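Local coordinates for protein cysteine hydrolase (Pseudomonas syringae pv. phaseolicola 1448A, PDB 3IRV) that probably acts as a hydrolase of the isochorismatase-like cysteine hydrolase family, its exact substrate not established, at residues Q64-Y69 and R135-D140; T23-V28 and Q54-A59. All blocks are in the same frame, centred on the assembly; numbering follows the deposited sequence. Where two conformers were deposited one is given.

Contact 1: Q64-Y69 and R135-D140; sequences QVMVIY and RARDVD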
ATOM      1  N   GLN A  64      -9.822 -18.283 -21.662  1.00 21.48           N
ATOM      2  CA  GLN A  64     -10.625 -18.651 -20.488  1.00 25.87           C
ATOM      3  C   GLN A  64      -9.952 -18.181 -19.186  1.00 26.02           C
ATOM      4  O   GLN A  64     -10.040 -18.840 -18.139  1.00 25.76           O
ATOM      5  CB  GLN A  64     -10.915 -20.168 -20.467  1.00 30.08           C
ATOM      6  CG  GLN A  64     -12.158 -20.611 -21.238  1.00 44.22           C
ATOM      7  CD  GLN A  64     -12.170 -20.155 -22.683  1.00 61.17           C
ATOM      8  OE1 GLN A  64     -11.239 -20.431 -23.444  1.00 70.93           O
ATOM      9  NE2 GLN A  64     -13.228 -19.447 -23.071  1.00 71.45           N
ATOM     10  N   VAL A  65      -9.254 -17.046 -19.273  1.00 17.91           N
ATOM     11  CA  VAL A  65      -8.661 -16.413 -18.103  1.00 16.79           C
ATOM     12  C   VAL A  65      -9.750 -15.462 -17.562  1.00 17.96           C
ATOM     13  O   VAL A  65     -10.233 -14.591 -18.296  1.00 16.46           O
ATOM     14  CB  VAL A  65      -7.380 -15.619 -18.458  1.00 18.38           C
ATOM     15  CG1 VAL A  65      -6.941 -14.726 -17.284  1.00 16.23           C
ATOM     16  CG2 VAL A  65      -6.243 -16.576 -18.842  1.00 18.61           C
ATOM     17  N   MET A  66     -10.158 -15.663 -16.308  1.00 15.32           N
ATOM     18  CA  MET A  66     -11.255 -14.885 -15.717  1.00 14.49           C
ATOM     19  C   MET A  66     -10.935 -13.406 -15.692  1.00 13.25           C
ATOM     20  O   MET A  66      -9.822 -13.024 -15.364  1.00 15.06           O
ATOM     21  CB  MET A  66     -11.561 -15.363 -14.282  1.00 15.59           C
ATOM     22  CG  MET A  66     -12.659 -14.560 -13.537  1.00 18.98           C
ATOM     23  SD  MET A  66     -13.228 -15.306 -11.956  1.00 14.00           S
ATOM     24  CE  MET A  66     -11.638 -15.777 -11.347  1.00 10.82           C
ATOM     25  N   VAL A  67     -11.914 -12.588 -16.081  1.00 13.18           N
ATOM     26  CA  VAL A  67     -11.790 -11.145 -16.041  1.00 10.93           C
ATOM     27  C   VAL A  67     -12.674 -10.592 -14.925  1.00 14.53           C
ATOM     28  O   VAL A  67     -13.883 -10.865 -14.900  1.00 14.59           O
ATOM     29  CB  VAL A  67     -12.253 -10.519 -17.367  1.00 16.61           C
ATOM     30  CG1 VAL A  67     -12.314  -9.015 -17.255  1.00 15.12           C
ATOM     31  CG2 VAL A  67     -11.301 -10.936 -18.491  1.00 15.40           C
ATOM     32  N   ILE A  68     -12.066  -9.799 -14.038  1.00 11.07           N
ATOM     33  CA  ILE A  68     -12.765  -9.195 -12.891  1.00 11.66           C
ATOM     34  C   ILE A  68     -12.611  -7.687 -12.950  1.00 14.53           C
ATOM     35  O   ILE A  68     -11.494  -7.190 -13.043  1.00 14.59           O
ATOM     36  CB  ILE A  68     -12.158  -9.678 -11.563  1.00 13.56           C
ATOM     37  CG1 ILE A  68     -12.270 -11.208 -11.487  1.00 13.11           C
ATOM     38  CG2 ILE A  68     -12.848  -8.988 -10.361  1.00 15.59           C
ATOM     39  CD1 ILE A  68     -11.444 -11.893 -10.369  1.00 16.79           C
ATOM     40  N   TYR A  69     -13.723  -6.962 -12.892  1.00 12.37           N
ATOM     41  CA  TYR A  69     -13.671  -5.501 -12.810  1.00 11.78           C
ATOM     42  C   TYR A  69     -13.896  -5.076 -11.370  1.00 14.79           C
ATOM     43  O   TYR A  69     -14.792  -5.594 -10.723  1.00 13.41           O
ATOM     44  CB  TYR A  69     -14.789  -4.885 -13.641  1.00 12.55           C
ATOM     45  CG  TYR A  69     -14.687  -5.099 -15.126  1.00 11.53           C
ATOM     46  CD1 TYR A  69     -14.247  -4.052 -15.947  1.00 11.95           C
ATOM     47  CD2 TYR A  69     -15.082  -6.325 -15.733  1.00 10.87           C
ATOM     48  CE1 TYR A  69     -14.172  -4.208 -17.347  1.00 12.04           C
ATOM     49  CE2 TYR A  69     -15.003  -6.490 -17.122  1.00 13.10           C
ATOM     50  CZ  TYR A  69     -14.549  -5.423 -17.923  1.00 12.23           C
ATOM     51  OH  TYR A  69     -14.506  -5.629 -19.311  1.00 14.79           O
ATOM     52  N   ARG A 135     -10.293 -17.469  -4.915  1.00 11.36           N
ATOM     53  CA  ARG A 135      -9.981 -18.787  -4.330  1.00 11.89           C
ATOM     54  C   ARG A 135     -10.976 -19.862  -4.741  1.00 14.61           C
ATOM     55  O   ARG A 135     -10.589 -21.011  -4.903  1.00 15.20           O
ATOM     56  CB  ARG A 135      -9.857 -18.729  -2.801  1.00 16.60           C
ATOM     57  CG  ARG A 135      -8.689 -17.857  -2.298  1.00 14.30           C
ATOM     58  CD  ARG A 135      -7.313 -18.362  -2.779  1.00 17.78           C
ATOM     59  NE  ARG A 135      -6.222 -17.625  -2.129  1.00 15.66           N
ATOM     60  CZ  ARG A 135      -4.933 -17.724  -2.428  1.00 18.16           C
ATOM     61  NH1 ARG A 135      -4.510 -18.543  -3.386  1.00 17.37           N
ATOM     62  NH2 ARG A 135      -4.052 -16.979  -1.748  1.00 15.44           N
ATOM     63  N   ALA A 136     -12.244 -19.479  -4.960  1.00 12.36           N
ATOM     64  CA  ALA A 136     -13.242 -20.458  -5.452  1.00 13.77           C
ATOM     65  C   ALA A 136     -12.800 -21.088  -6.787  1.00 16.19           C
ATOM     66  O   ALA A 136     -13.096 -22.267  -7.065  1.00 17.84           O
ATOM     67  CB  ALA A 136     -14.604 -19.793  -5.597  1.00 14.63           C
ATOM     68  N   ARG A 137     -12.091 -20.311  -7.610  1.00 15.15           N
ATOM     69  CA  ARG A 137     -11.606 -20.791  -8.917  1.00 17.16           C
ATOM     70  C   ARG A 137     -10.178 -21.366  -8.833  1.00 13.32           C
ATOM     71  O   ARG A 137      -9.600 -21.751  -9.849  1.00 17.31           O
ATOM     72  CB  ARG A 137     -11.650 -19.640  -9.934  1.00 19.48           C
ATOM     73  CG  ARG A 137     -11.517 -20.077 -11.399  1.00 32.21           C
ATOM     74  CD  ARG A 137     -11.293 -18.880 -12.293  1.00 38.63           C
ATOM     75  NE  ARG A 137     -11.175 -19.177 -13.720  1.00 30.22           N
ATOM     76  CZ  ARG A 137     -12.206 -19.262 -14.558  1.00 41.59           C
ATOM     77  NH1 ARG A 137     -13.458 -19.105 -14.116  1.00 31.24           N
ATOM     78  NH2 ARG A 137     -11.984 -19.517 -15.842  1.00 41.84           N
ATOM     79  N   ASP A 138      -9.617 -21.389  -7.622  1.00 14.63           N
ATOM     80  CA  ASP A 138      -8.245 -21.825  -7.352  1.00 12.99           C
ATOM     81  C   ASP A 138      -7.221 -20.924  -8.057  1.00 14.55           C
ATOM     82  O   ASP A 138      -6.153 -21.400  -8.490  1.00 16.14           O
ATOM     83  CB  ASP A 138      -8.006 -23.304  -7.726  1.00 15.61           C
ATOM     84  CG  ASP A 138      -6.834 -23.931  -6.958  1.00 20.57           C
ATOM     85  OD1 ASP A 138      -6.453 -23.438  -5.861  1.00 20.96           O
ATOM     86  OD2 ASP A 138      -6.289 -24.927  -7.477  1.00 22.09           O
ATOM     87  N   VAL A 139      -7.557 -19.642  -8.208  1.00 12.28           N
ATOM     88  CA  VAL A 139      -6.612 -18.708  -8.830  1.00 12.00           C
ATOM     89  C   VAL A 139      -5.551 -18.320  -7.814  1.00 16.58           C
ATOM     90  O   VAL A 139      -5.879 -18.060  -6.654  1.00 14.81           O
ATOM     91  CB  VAL A 139      -7.344 -17.440  -9.305  1.00 12.63           C
ATOM     92  CG1 VAL A 139      -6.357 -16.311  -9.634  1.00 14.31           C
ATOM     93  CG2 VAL A 139      -8.244 -17.782 -10.497  1.00 16.99           C
ATOM     94  N   ASP A 140      -4.289 -18.300  -8.248  1.00 13.86           N
ATOM     95  CA  ASP A 140      -3.209 -17.810  -7.370  1.00 11.86           C
ATOM     96  C   ASP A 140      -2.329 -16.744  -8.032  1.00 11.88           C
ATOM     97  O   ASP A 140      -1.329 -16.297  -7.450  1.00 14.90           O
ATOM     98  CB  ASP A 140      -2.354 -18.970  -6.828  1.00 15.76           C
ATOM     99  CG  ASP A 140      -1.449 -19.594  -7.885  1.00 15.40           C
ATOM    100  OD1 ASP A 140      -1.575 -19.289  -9.087  1.00 14.70           O
ATOM    101  OD2 ASP A 140      -0.594 -20.429  -7.499  1.00 21.32           O
TER
HETATM  102  O   HOH W   1      -9.104 -18.088 -15.016  1.00 17.09           O
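Water 1 is held between the two segments: it accepts a hydrogen bond from the backbone N of Met-66 at 2.9 Å and a weak one from NE of Arg-137 at 2.7 Å. The same guanidinium reaches the backbone directly, NH2 of Arg-137 donating to O of Gln-64 over 3.1 Å; with an N-H...O angle of 129° this bond is bent and weak. The carbonyl lies near the guanidinium plane, at its edge, whereas CB of Met-66 sits 3.8 Å above one face, displaced from the centre of the group. One weak direct bond, one weak water-mediated link and the Met-66 methylene together restrict the turn of the arginine head. CG of Arg-137 stands anti to its own backbone N (chi1 -165°), and the chain then runs extended to NE, long enough to span the 9.0 Å between CA of Met-66 and CA of Arg-137. Met-66 runs alongside it the other way and bends at chi3 (42°), which brings its CE to 3.3 Å from CD of Arg-137 and to 4.0 Å from CG2 of Val-139. The bridge lies beside two helix exits: Gln-64 and Asp-138, each with positive phi, close Schellman motifs. Strand 66-72 is bonded through its backbone to Val-25 and Val-115, while Met-66 also packs on Val-133 of helix 130-136, tying that helix's end to the sheet.

Contact 2: T23-V28 and Q54-A59; sequences TAVIVV and QKLLQA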
ATOM      1  N   THR A  23      -5.217 -18.141 -13.204  1.00 14.12           N
ATOM      2  CA  THR A  23      -4.916 -16.721 -13.403  1.00 14.84           C
ATOM      3  C   THR A  23      -6.202 -15.911 -13.567  1.00 14.66           C
ATOM      4  O   THR A  23      -7.184 -16.404 -14.138  1.00 14.04           O
ATOM      5  CB  THR A  23      -4.034 -16.557 -14.663  1.00 15.11           C
ATOM      6  OG1 THR A  23      -2.859 -17.354 -14.492  1.00 13.75           O
ATOM      7  CG2 THR A  23      -3.574 -15.103 -14.891  1.00 14.69           C
ATOM      8  N   ALA A  24      -6.202 -14.671 -13.063  1.00 12.76           N
ATOM      9  CA  ALA A  24      -7.285 -13.752 -13.367  1.00 11.49           C
ATOM     10  C   ALA A  24      -6.715 -12.386 -13.709  1.00 13.00           C
ATOM     11  O   ALA A  24      -5.671 -12.004 -13.198  1.00 15.73           O
ATOM     12  CB  ALA A  24      -8.200 -13.600 -12.196  1.00 12.88           C
ATOM     13  N   VAL A  25      -7.463 -11.643 -14.522  1.00 11.32           N
ATOM     14  CA  VAL A  25      -7.143 -10.235 -14.798  1.00 10.24           C
ATOM     15  C   VAL A  25      -8.035  -9.381 -13.936  1.00 14.22           C
ATOM     16  O   VAL A  25      -9.242  -9.619 -13.867  1.00 15.18           O
ATOM     17  CB  VAL A  25      -7.444  -9.867 -16.277  1.00 11.82           C
ATOM     18  CG1 VAL A  25      -7.337  -8.342 -16.528  1.00 14.74           C
ATOM     19  CG2 VAL A  25      -6.520 -10.674 -17.204  1.00 16.80           C
ATOM     20  N   ILE A  26      -7.434  -8.398 -13.274  1.00 12.49           N
ATOM     21  CA  ILE A  26      -8.204  -7.474 -12.454  0.50 10.90           C
ATOM     22  C   ILE A  26      -8.114  -6.068 -13.059  1.00 13.97           C
ATOM     23  O   ILE A  26      -7.029  -5.485 -13.194  1.00 14.06           O
ATOM     24  CB  ILE A  26      -7.745  -7.461 -10.991  0.50 13.53           C
ATOM     25  CG1 ILE A  26      -7.719  -8.888 -10.421  0.50 11.92           C
ATOM     26  CG2 ILE A  26      -8.668  -6.556 -10.158  0.50 10.83           C
ATOM     27  CD1 ILE A  26      -7.173  -8.955  -9.012  0.50 15.70           C
ATOM     28  N   VAL A  27      -9.276  -5.539 -13.457  1.00 11.87           N
ATOM     29  CA  VAL A  27      -9.358  -4.206 -14.076  1.00  9.86           C
ATOM     30  C   VAL A  27      -9.832  -3.222 -13.004  1.00 14.70           C
ATOM     31  O   VAL A  27     -11.015  -3.228 -12.601  1.00 13.51           O
ATOM     32  CB  VAL A  27     -10.354  -4.187 -15.263  1.00 11.10           C
ATOM     33  CG1 VAL A  27     -10.318  -2.834 -15.927  1.00 13.86           C
ATOM     34  CG2 VAL A  27     -10.017  -5.311 -16.299  1.00 12.31           C
ATOM     35  N   VAL A  28      -8.895  -2.421 -12.507  1.00 12.09           N
ATOM     36  CA  VAL A  28      -9.175  -1.584 -11.342  1.00 11.39           C
ATOM     37  C   VAL A  28      -9.805  -0.244 -11.718  1.00 13.74           C
ATOM     38  O   VAL A  28      -9.144   0.602 -12.356  1.00 11.78           O
ATOM     39  CB  VAL A  28      -7.884  -1.333 -10.539  1.00 13.20           C
ATOM     40  CG1 VAL A  28      -8.200  -0.524  -9.260  1.00 11.86           C
ATOM     41  CG2 VAL A  28      -7.162  -2.679 -10.236  1.00 10.18           C
ATOM     42  N   GLN A  54      -8.026  -3.227 -23.596  1.00 13.10           N
ATOM     43  CA  GLN A  54      -8.926  -3.908 -24.547  1.00 15.64           C
ATOM     44  C   GLN A  54      -8.269  -5.161 -25.148  1.00 16.43           C
ATOM     45  O   GLN A  54      -8.888  -6.241 -25.218  1.00 16.06           O
ATOM     46  CB  GLN A  54      -9.320  -2.943 -25.665  1.00 14.25           C
ATOM     47  CG  GLN A  54     -10.287  -1.871 -25.272  1.00 15.65           C
ATOM     48  CD  GLN A  54     -10.575  -0.920 -26.425  1.00 19.40           C
ATOM     49  OE1 GLN A  54      -9.684  -0.600 -27.218  1.00 21.09           O
ATOM     50  NE2 GLN A  54     -11.822  -0.439 -26.503  1.00 18.99           N
ATOM     51  N   LYS A  55      -7.010  -5.026 -25.558  1.00 13.72           N
ATOM     52  CA  LYS A  55      -6.251  -6.164 -26.091  1.00 18.02           C
ATOM     53  C   LYS A  55      -6.097  -7.268 -25.045  1.00 18.68           C
ATOM     54  O   LYS A  55      -6.269  -8.450 -25.346  1.00 17.67           O
ATOM     55  CB  LYS A  55      -4.878  -5.707 -26.586  1.00 18.02           C
ATOM     56  CG  LYS A  55      -4.923  -4.760 -27.773  1.00 26.09           C
ATOM     57  CD  LYS A  55      -3.499  -4.432 -28.196  1.00 38.70           C
ATOM     58  CE  LYS A  55      -3.441  -3.805 -29.583  1.00 52.34           C
ATOM     59  NZ  LYS A  55      -3.780  -2.362 -29.528  1.00 54.66           N
ATOM     60  N   LEU A  56      -5.782  -6.863 -23.817  1.00 15.16           N
ATOM     61  CA  LEU A  56      -5.627  -7.791 -22.709  1.00 13.34           C
ATOM     62  C   LEU A  56      -6.897  -8.587 -22.474  1.00 14.91           C
ATOM     63  O   LEU A  56      -6.837  -9.826 -22.336  1.00 15.31           O
ATOM     64  CB  LEU A  56      -5.247  -7.046 -21.424  1.00 10.88           C
ATOM     65  CG  LEU A  56      -5.170  -7.919 -20.169  1.00 14.93           C
ATOM     66  CD1 LEU A  56      -4.067  -8.994 -20.284  1.00 17.51           C
ATOM     67  CD2 LEU A  56      -4.951  -7.006 -18.964  1.00 14.44           C
ATOM     68  N   LEU A  57      -8.045  -7.893 -22.432  1.00 13.44           N
ATOM     69  CA  LEU A  57      -9.309  -8.572 -22.122  1.00 12.44           C
ATOM     70  C   LEU A  57      -9.716  -9.532 -23.250  1.00 15.07           C
ATOM     71  O   LEU A  57     -10.162 -10.641 -22.988  1.00 17.60           O
ATOM     72  CB  LEU A  57     -10.437  -7.577 -21.781  1.00 14.35           C
ATOM     73  CG  LEU A  57     -10.094  -6.639 -20.607  1.00 15.91           C
ATOM     74  CD1 LEU A  57     -11.295  -5.793 -20.191  1.00 19.80           C
ATOM     75  CD2 LEU A  57      -9.543  -7.415 -19.402  1.00 22.44           C
ATOM     76  N   GLN A  58      -9.485  -9.124 -24.490  1.00 15.36           N
ATOM     77  CA  GLN A  58      -9.761  -9.991 -25.628  1.00 18.29           C
ATOM     78  C   GLN A  58      -8.917 -11.271 -25.534  1.00 19.02           C
ATOM     79  O   GLN A  58      -9.444 -12.367 -25.719  1.00 21.38           O
ATOM     80  CB  GLN A  58      -9.513  -9.227 -26.921  1.00 21.64           C
ATOM     81  CG  GLN A  58      -9.673 -10.031 -28.190  1.00 29.27           C
ATOM     82  CD  GLN A  58      -9.217  -9.244 -29.419  1.00 37.63           C
ATOM     83  OE1 GLN A  58      -8.128  -8.645 -29.435  1.00 41.44           O
ATOM     84  NE2 GLN A  58     -10.050  -9.242 -30.455  1.00 46.93           N
ATOM     85  N   ALA A  59      -7.633 -11.144 -25.200  1.00 14.87           N
ATOM     86  CA  ALA A  59      -6.786 -12.348 -25.058  1.00 17.49           C
ATOM     87  C   ALA A  59      -7.180 -13.219 -23.874  1.00 20.13           C
ATOM     88  O   ALA A  59      -7.220 -14.447 -23.983  1.00 19.31           O
ATOM     89  CB  ALA A  59      -5.326 -11.991 -24.980  1.00 19.33           C
TER
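Strand 23-28 and the helical segment 54-59 run nearly antiparallel, their axes 10.1 Å apart at closest approach and their N-to-C directions 149° apart, as expected where a helix returns over a parallel sheet in a beta-alpha-beta crossover. Helix 50-62 is the connection here, leading from strand 23-28 to its parallel neighbour 66-72 within the alpha/beta fold of the isochorismatase family. The interface is wholly apolar and its four touching residues are buried. Val-25 and Val-27, two apart on the strand, both point their CB atoms toward the helix, while Leu-56 and Leu-57 answer from consecutive helix positions. Leu-56 and Val-25 meet tip to tip, CD2 of the leucine lying 3.7 Å from CG1 of the valine. Leu-57 starts differently: its CB sets off alongside the strand rather than at it, and with CG anti to the carbonyl carbon (chi1 -57°) the branch bends in toward the valines. It passes Val-25 at a slant but meets Val-27 end on. Leu-56 also touches Thr-210 and Val-213 of helix 210-220, and Leu-57 rests on Val-67 and Tyr-69 of strand 66-72, so helix 50-62 is packed against a second helix as well as two strands. One methyl bridges both valines: CD2 of Leu-57 is 3.7 Å from CG1 of Val-25 and 3.8 Å from CG2 of Val-27.

In the fold
From the N terminus, strand 23-28 comes first, and contact 2 closes the loop back to it when helix 50-62 arrives 26 residues later. That helix leads straight into strand 66-72, where contact 1 opens; it closes only after 66 residues, beyond helix 130-136. The two loops are therefore in series, neither nested nor crossed. Their centres lie 11 Å apart, joined by the pairing of the neighbouring strands: Ile-68 N is 2.8 Å from Val-25 O, a probable hydrogen bond. Val-67 and Tyr-69 touch helix 50-62, whereas Met-66 and Ile-68 touch helix 130-136, so the contacts attach these two helices to opposite faces of one parallel sheet.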